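Local structure of ferric iron-binding protein HitA (Pseudomonas aeruginosa PAO1, 6IWF) at residues D95-V105 and G221-A230. The protein binds ferric iron and, as a solute-binding protein, probably delivers it in the periplasm for uptake into the cell. Numbering follows the deposited sequence.
Sequences DWIGITARTRV and GALVTVSGAA
T100 and S227 meet through their hydroxyls, S227 OG donating to T100 OG1 at 2.9 Å, beside a break in the regular antiparallel ladder. Here I99 and T100 together face S227: I99 N bonds S227 O at 2.8 Å, while S227 N bonds T100 O at 2.9 Å. With I99 at phi/psi -113°/-50°, this is a classic beta bulge. Regular pairing flanks it, I97 with A229 before and R102 with T225 after, each joined by two backbone bonds. Beyond the latter, R104 N reaches L223 O at 3.0 Å, and water bridges T103 OG1 to A222 O.

R102 runs on the same face of the ladder as T225 and S227. Its CG lies between backbone N and carbonyl carbon (chi1 72°), and bends further along the side chain bring CD to 3.4 Å from T225 OG1 and place S227 OG at the guanidinium edge, in its plane. E263 ties R102 and T100 together: its OE2 forms a salt bridge with R102 NH1 and accepts a hydrogen bond from T100 OG1. The R102 side chain also lies about 4 Å from those of E60 and Y196, residues that bind Fe(3+) in another structure of this protein; no iron is bound here, but the arginine's charge might influence the site. The other face is mostly apolar, A101 CB touching V224 CG1 at 4.0 Å. Toward the N-terminal end of 95-105, W96 CZ3 touches V226 CG2 at 4.2 Å.

The pair is consistent with the two-stranded hinge linking the lobes of periplasmic binding proteins. Strand 97-108 also pairs with 190-194 and 211-213, strand 224-231 with 56-59. W96 packs on helix 63-70 at one end, and at the other R104 and L223 rest against helix 141-154.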
ATOM      1  N   ASP A  95      -8.920 -16.053  -1.964  1.00  9.55           N
ATOM      2  CA  ASP A  95      -9.968 -15.348  -1.233  1.00  9.18           C
ATOM      3  C   ASP A  95      -9.628 -13.887  -0.982  1.00  7.22           C
ATOM      4  O   ASP A  95     -10.283 -13.238  -0.171  1.00  7.91           O
ATOM      5  CB  ASP A  95     -10.291 -16.050   0.093  1.00 11.97           C
ATOM      6  CG  ASP A  95      -9.057 -16.488   0.844  1.00 14.53           C
ATOM      7  OD1 ASP A  95      -7.931 -16.117   0.439  1.00 15.30           O
ATOM      8  OD2 ASP A  95      -9.220 -17.220   1.851  1.00 15.89           O
ATOM      9  N   TRP A  96      -8.601 -13.362  -1.635  1.00  7.74           N
ATOM     10  CA  TRP A  96      -8.471 -11.920  -1.772  1.00  6.77           C
ATOM     11  C   TRP A  96      -7.684 -11.683  -3.046  1.00  4.25           C
ATOM     12  O   TRP A  96      -7.050 -12.597  -3.573  1.00  7.00           O
ATOM     13  CB  TRP A  96      -7.813 -11.270  -0.544  1.00  7.05           C
ATOM     14  CG  TRP A  96      -6.419 -11.705  -0.252  1.00  6.54           C
ATOM     15  CD1 TRP A  96      -6.032 -12.680   0.620  1.00  7.14           C
ATOM     16  CD2 TRP A  96      -5.213 -11.164  -0.814  1.00  8.89           C
ATOM     17  NE1 TRP A  96      -4.659 -12.789   0.628  1.00  8.29           N
ATOM     18  CE2 TRP A  96      -4.133 -11.870  -0.241  1.00 10.52           C
ATOM     19  CE3 TRP A  96      -4.946 -10.165  -1.757  1.00  8.85           C
ATOM     20  CZ2 TRP A  96      -2.795 -11.611  -0.583  1.00  9.75           C
ATOM     21  CZ3 TRP A  96      -3.613  -9.903  -2.094  1.00 12.11           C
ATOM     22  CH2 TRP A  96      -2.560 -10.621  -1.503  1.00 11.24           C
ATOM     23  N   ILE A  97      -7.744 -10.461  -3.556  1.00  4.94           N
ATOM     24  CA  ILE A  97      -7.158 -10.181  -4.860  1.00  5.53           C
ATOM     25  C   ILE A  97      -6.548  -8.790  -4.859  1.00  5.76           C
ATOM     26  O   ILE A  97      -7.114  -7.847  -4.298  1.00  5.38           O
ATOM     27  CB  ILE A  97      -8.195 -10.336  -5.995  1.00  7.89           C
ATOM     28  CG1 ILE A  97      -7.490 -10.386  -7.346  1.00  9.09           C
ATOM     29  CG2 ILE A  97      -9.276  -9.254  -5.927  1.00  5.81           C
ATOM     30  CD1 ILE A  97      -8.352 -11.049  -8.435  1.00  9.71           C
ATOM     31  N   GLY A  98      -5.379  -8.673  -5.481  1.00  5.53           N
ATOM     32  CA  GLY A  98      -4.729  -7.377  -5.582  1.00  6.58           C
ATOM     33  C   GLY A  98      -5.464  -6.480  -6.562  1.00  8.08           C
ATOM     34  O   GLY A  98      -6.010  -6.940  -7.568  1.00  9.67           O
ATOM     35  N   ILE A  99      -5.500  -5.189  -6.242  1.00  5.95           N
ATOM     36  CA  ILE A  99      -6.203  -4.185  -7.036  1.00  5.78           C
ATOM     37  C   ILE A  99      -5.229  -3.217  -7.687  1.00  7.79           C
ATOM     38  O   ILE A  99      -5.319  -2.950  -8.886  1.00  8.15           O
ATOM     39  CB  ILE A  99      -7.243  -3.427  -6.184  1.00  7.21           C
ATOM     40  CG1 ILE A  99      -8.222  -4.398  -5.513  1.00  6.65           C
ATOM     41  CG2 ILE A  99      -7.981  -2.416  -7.035  1.00 10.05           C
ATOM     42  CD1 ILE A  99      -8.947  -5.317  -6.488  1.00  8.01           C
ATOM     43  N   THR A 100      -4.310  -2.651  -6.899  1.00  7.54           N
ATOM     44  CA  THR A 100      -3.232  -1.822  -7.425  1.00  4.78           C
ATOM     45  C   THR A 100      -1.943  -2.197  -6.717  1.00  7.34           C
ATOM     46  O   THR A 100      -1.955  -2.827  -5.661  1.00  5.76           O
ATOM     47  CB  THR A 100      -3.463  -0.318  -7.226  1.00  9.29           C
ATOM     48  OG1 THR A 100      -3.447  -0.015  -5.825  1.00  9.56           O
ATOM     49  CG2 THR A 100      -4.791   0.148  -7.863  1.00 12.49           C
ATOM     50  N   ALA A 101      -0.822  -1.806  -7.319  1.00  5.26           N
ATOM     51  CA  ALA A 101       0.487  -1.941  -6.696  1.00  6.09           C
ATOM     52  C   ALA A 101       1.145  -0.570  -6.617  1.00  4.69           C
ATOM     53  O   ALA A 101       0.858   0.322  -7.413  1.00  4.82           O
ATOM     54  CB  ALA A 101       1.410  -2.907  -7.474  1.00  5.42           C
ATOM     55  N   ARG A 102       2.014  -0.398  -5.628  1.00  6.32           N
ATOM     56  CA  ARG A 102       2.751   0.847  -5.457  1.00  6.14           C
ATOM     57  C   ARG A 102       4.193   0.497  -5.135  1.00  7.69           C
ATOM     58  O   ARG A 102       4.511  -0.656  -4.827  1.00  5.58           O
ATOM     59  CB  ARG A 102       2.192   1.671  -4.307  1.00 11.44           C
ATOM     60  CG  ARG A 102       2.573   0.974  -3.034  1.00 16.27           C
ATOM     61  CD  ARG A 102       1.569   1.034  -1.977  1.00 20.23           C
ATOM     62  NE  ARG A 102       0.257   0.571  -2.395  1.00 18.59           N
ATOM     63  CZ  ARG A 102      -0.821   0.823  -1.670  1.00 22.14           C
ATOM     64  NH1 ARG A 102      -2.004   0.406  -2.059  1.00 26.48           N
ATOM     65  NH2 ARG A 102      -0.690   1.514  -0.540  1.00 23.75           N
ATOM     66  N   THR A 103       5.063   1.505  -5.125  1.00  5.94           N
ATOM     67  CA  THR A 103       6.472   1.249  -4.847  1.00  5.24           C
ATOM     68  C   THR A 103       7.018   2.247  -3.838  1.00  6.22           C
ATOM     69  O   THR A 103       6.647   3.426  -3.844  1.00  7.73           O
ATOM     70  CB  THR A 103       7.323   1.280  -6.154  1.00  7.26           C
ATOM     71  OG1 THR A 103       8.689   0.944  -5.854  1.00 11.50           O
ATOM     72  CG2 THR A 103       7.278   2.640  -6.853  1.00  9.32           C
ATOM     73  N   ARG A 104       7.912   1.770  -2.978  1.00  3.89           N
ATOM     74  CA  ARG A 104       8.649   2.675  -2.110  1.00  4.12           C
ATOM     75  C   ARG A 104       9.646   3.478  -2.932  1.00  6.24           C
ATOM     76  O   ARG A 104      10.201   2.993  -3.925  1.00  5.42           O
ATOM     77  CB  ARG A 104       9.380   1.895  -1.010  1.00  5.88           C
ATOM     78  CG  ARG A 104       8.458   0.992  -0.184  1.00  5.03           C
ATOM     79  CD  ARG A 104       7.652   1.787   0.782  1.00 17.58           C
ATOM     80  NE  ARG A 104       8.472   2.424   1.814  1.00  9.15           N
ATOM     81  CZ  ARG A 104       7.948   3.240   2.723  1.00 12.84           C
ATOM     82  NH1 ARG A 104       6.640   3.479   2.698  1.00 18.87           N
ATOM     83  NH2 ARG A 104       8.706   3.803   3.645  1.00 13.02           N
ATOM     84  N   VAL A 105       9.858   4.721  -2.519  1.00  5.95           N
ATOM     85  CA  VAL A 105      10.791   5.630  -3.173  1.00  5.14           C
ATOM     86  C   VAL A 105      11.517   6.428  -2.098  1.00  5.42           C
ATOM     87  O   VAL A 105      11.217   6.323  -0.903  1.00  6.24           O
ATOM     88  CB  VAL A 105      10.083   6.581  -4.160  1.00  7.00           C
ATOM     89  CG1 VAL A 105       9.413   5.788  -5.267  1.00  8.58           C
ATOM     90  CG2 VAL A 105       9.066   7.453  -3.429  1.00  6.17           C
ATOM     91  N   GLY A 221      14.694  -1.003  -0.328  1.00  3.78           N
ATOM     92  CA  GLY A 221      13.905   0.201  -0.441  1.00  4.50           C
ATOM     93  C   GLY A 221      13.203   0.379  -1.768  1.00  3.56           C
ATOM     94  O   GLY A 221      12.566   1.415  -1.963  1.00  4.71           O
ATOM     95  N   ALA A 222      13.341  -0.592  -2.684  1.00  3.97           N
ATOM     96  CA  ALA A 222      12.619  -0.631  -3.953  1.00  4.54           C
ATOM     97  C   ALA A 222      11.392  -1.546  -3.881  1.00  5.09           C
ATOM     98  O   ALA A 222      10.833  -1.928  -4.915  1.00  4.63           O
ATOM     99  CB  ALA A 222      13.569  -1.073  -5.077  1.00  5.33           C
ATOM    100  N   LEU A 223      10.952  -1.866  -2.664  1.00  4.41           N
ATOM    101  CA  LEU A 223       9.845  -2.780  -2.426  1.00  3.83           C
ATOM    102  C   LEU A 223       8.578  -2.340  -3.150  1.00  4.95           C
ATOM    103  O   LEU A 223       8.196  -1.167  -3.105  1.00  5.02           O
ATOM    104  CB  LEU A 223       9.581  -2.852  -0.925  1.00  4.97           C
ATOM    105  CG  LEU A 223       8.447  -3.759  -0.475  1.00  5.68           C
ATOM    106  CD1 LEU A 223       8.806  -5.218  -0.730  1.00  7.90           C
ATOM    107  CD2 LEU A 223       8.114  -3.505   1.032  1.00  5.39           C
ATOM    108  N   VAL A 224       7.923  -3.296  -3.805  1.00  3.91           N
ATOM    109  CA  VAL A 224       6.598  -3.099  -4.381  1.00  4.33           C
ATOM    110  C   VAL A 224       5.604  -3.850  -3.501  1.00  4.61           C
ATOM    111  O   VAL A 224       5.849  -5.008  -3.133  1.00  5.79           O
ATOM    112  CB  VAL A 224       6.558  -3.587  -5.840  1.00  5.39           C
ATOM    113  CG1 VAL A 224       5.114  -3.737  -6.345  1.00  4.80           C
ATOM    114  CG2 VAL A 224       7.370  -2.643  -6.718  1.00  5.55           C
ATOM    115  N   THR A 225       4.492  -3.197  -3.162  1.00  3.23           N
ATOM    116  CA  THR A 225       3.425  -3.805  -2.373  1.00  4.65           C
ATOM    117  C   THR A 225       2.083  -3.609  -3.071  1.00  5.97           C
ATOM    118  O   THR A 225       1.939  -2.780  -3.970  1.00  5.71           O
ATOM    119  CB  THR A 225       3.346  -3.218  -0.950  1.00  8.28           C
ATOM    120  OG1 THR A 225       3.110  -1.809  -1.014  1.00  8.51           O
ATOM    121  CG2 THR A 225       4.654  -3.465  -0.190  1.00  9.15           C
ATOM    122  N   VAL A 226       1.077  -4.376  -2.654  1.00  9.19           N
ATOM    123  CA  VAL A 226      -0.220  -4.343  -3.329  1.00  6.84           C
ATOM    124  C   VAL A 226      -1.316  -3.943  -2.347  1.00 12.33           C
ATOM    125  O   VAL A 226      -1.269  -4.300  -1.162  1.00 15.20           O
ATOM    126  CB  VAL A 226      -0.556  -5.694  -3.999  1.00 16.15           C
ATOM    127  CG1 VAL A 226       0.640  -6.225  -4.807  1.00 15.84           C
ATOM    128  CG2 VAL A 226      -0.985  -6.710  -2.977  1.00 16.17           C
ATOM    129  N   SER A 227      -2.283  -3.175  -2.837  1.00  6.56           N
ATOM    130  CA  SER A 227      -3.560  -3.017  -2.166  1.00  7.12           C
ATOM    131  C   SER A 227      -4.485  -4.123  -2.650  1.00  6.87           C
ATOM    132  O   SER A 227      -4.326  -4.645  -3.749  1.00  9.99           O
ATOM    133  CB  SER A 227      -4.201  -1.664  -2.466  1.00 12.41           C
ATOM    134  OG  SER A 227      -4.686  -1.634  -3.794  1.00 19.94           O
ATOM    135  N   GLY A 228      -5.471  -4.464  -1.829  1.00  8.21           N
ATOM    136  CA  GLY A 228      -6.289  -5.603  -2.193  1.00  8.15           C
ATOM    137  C   GLY A 228      -7.726  -5.483  -1.741  1.00  6.09           C
ATOM    138  O   GLY A 228      -8.121  -4.561  -1.026  1.00  7.88           O
ATOM    139  N   ALA A 229      -8.516  -6.458  -2.179  1.00  6.68           N
ATOM    140  CA  ALA A 229      -9.928  -6.459  -1.850  1.00  5.95           C
ATOM    141  C   ALA A 229     -10.417  -7.885  -1.683  1.00  4.57           C
ATOM    142  O   ALA A 229      -9.816  -8.839  -2.179  1.00  5.58           O
ATOM    143  CB  ALA A 229     -10.770  -5.755  -2.917  1.00  6.11           C
ATOM    144  N   ALA A 230     -11.539  -8.012  -0.993  1.00  6.01           N
ATOM    145  CA  ALA A 230     -12.061  -9.329  -0.661  1.00  5.77           C
ATOM    146  C   ALA A 230     -13.547  -9.215  -0.377  1.00  4.21           C
ATOM    147  O   ALA A 230     -14.035  -8.160   0.022  1.00  5.60           O
ATOM    148  CB  ALA A 230     -11.335  -9.933   0.552  1.00  5.82           C
TER
HETATM  149  O   HOH W   1       5.313  -0.193  -1.631  1.00 13.32           O
HETATM  150  O   HOH W   2      10.799  -0.404  -7.079  1.00 13.90           O
HETATM  151  O   HOH W   3      12.314   3.658   0.053  1.00  8.10           O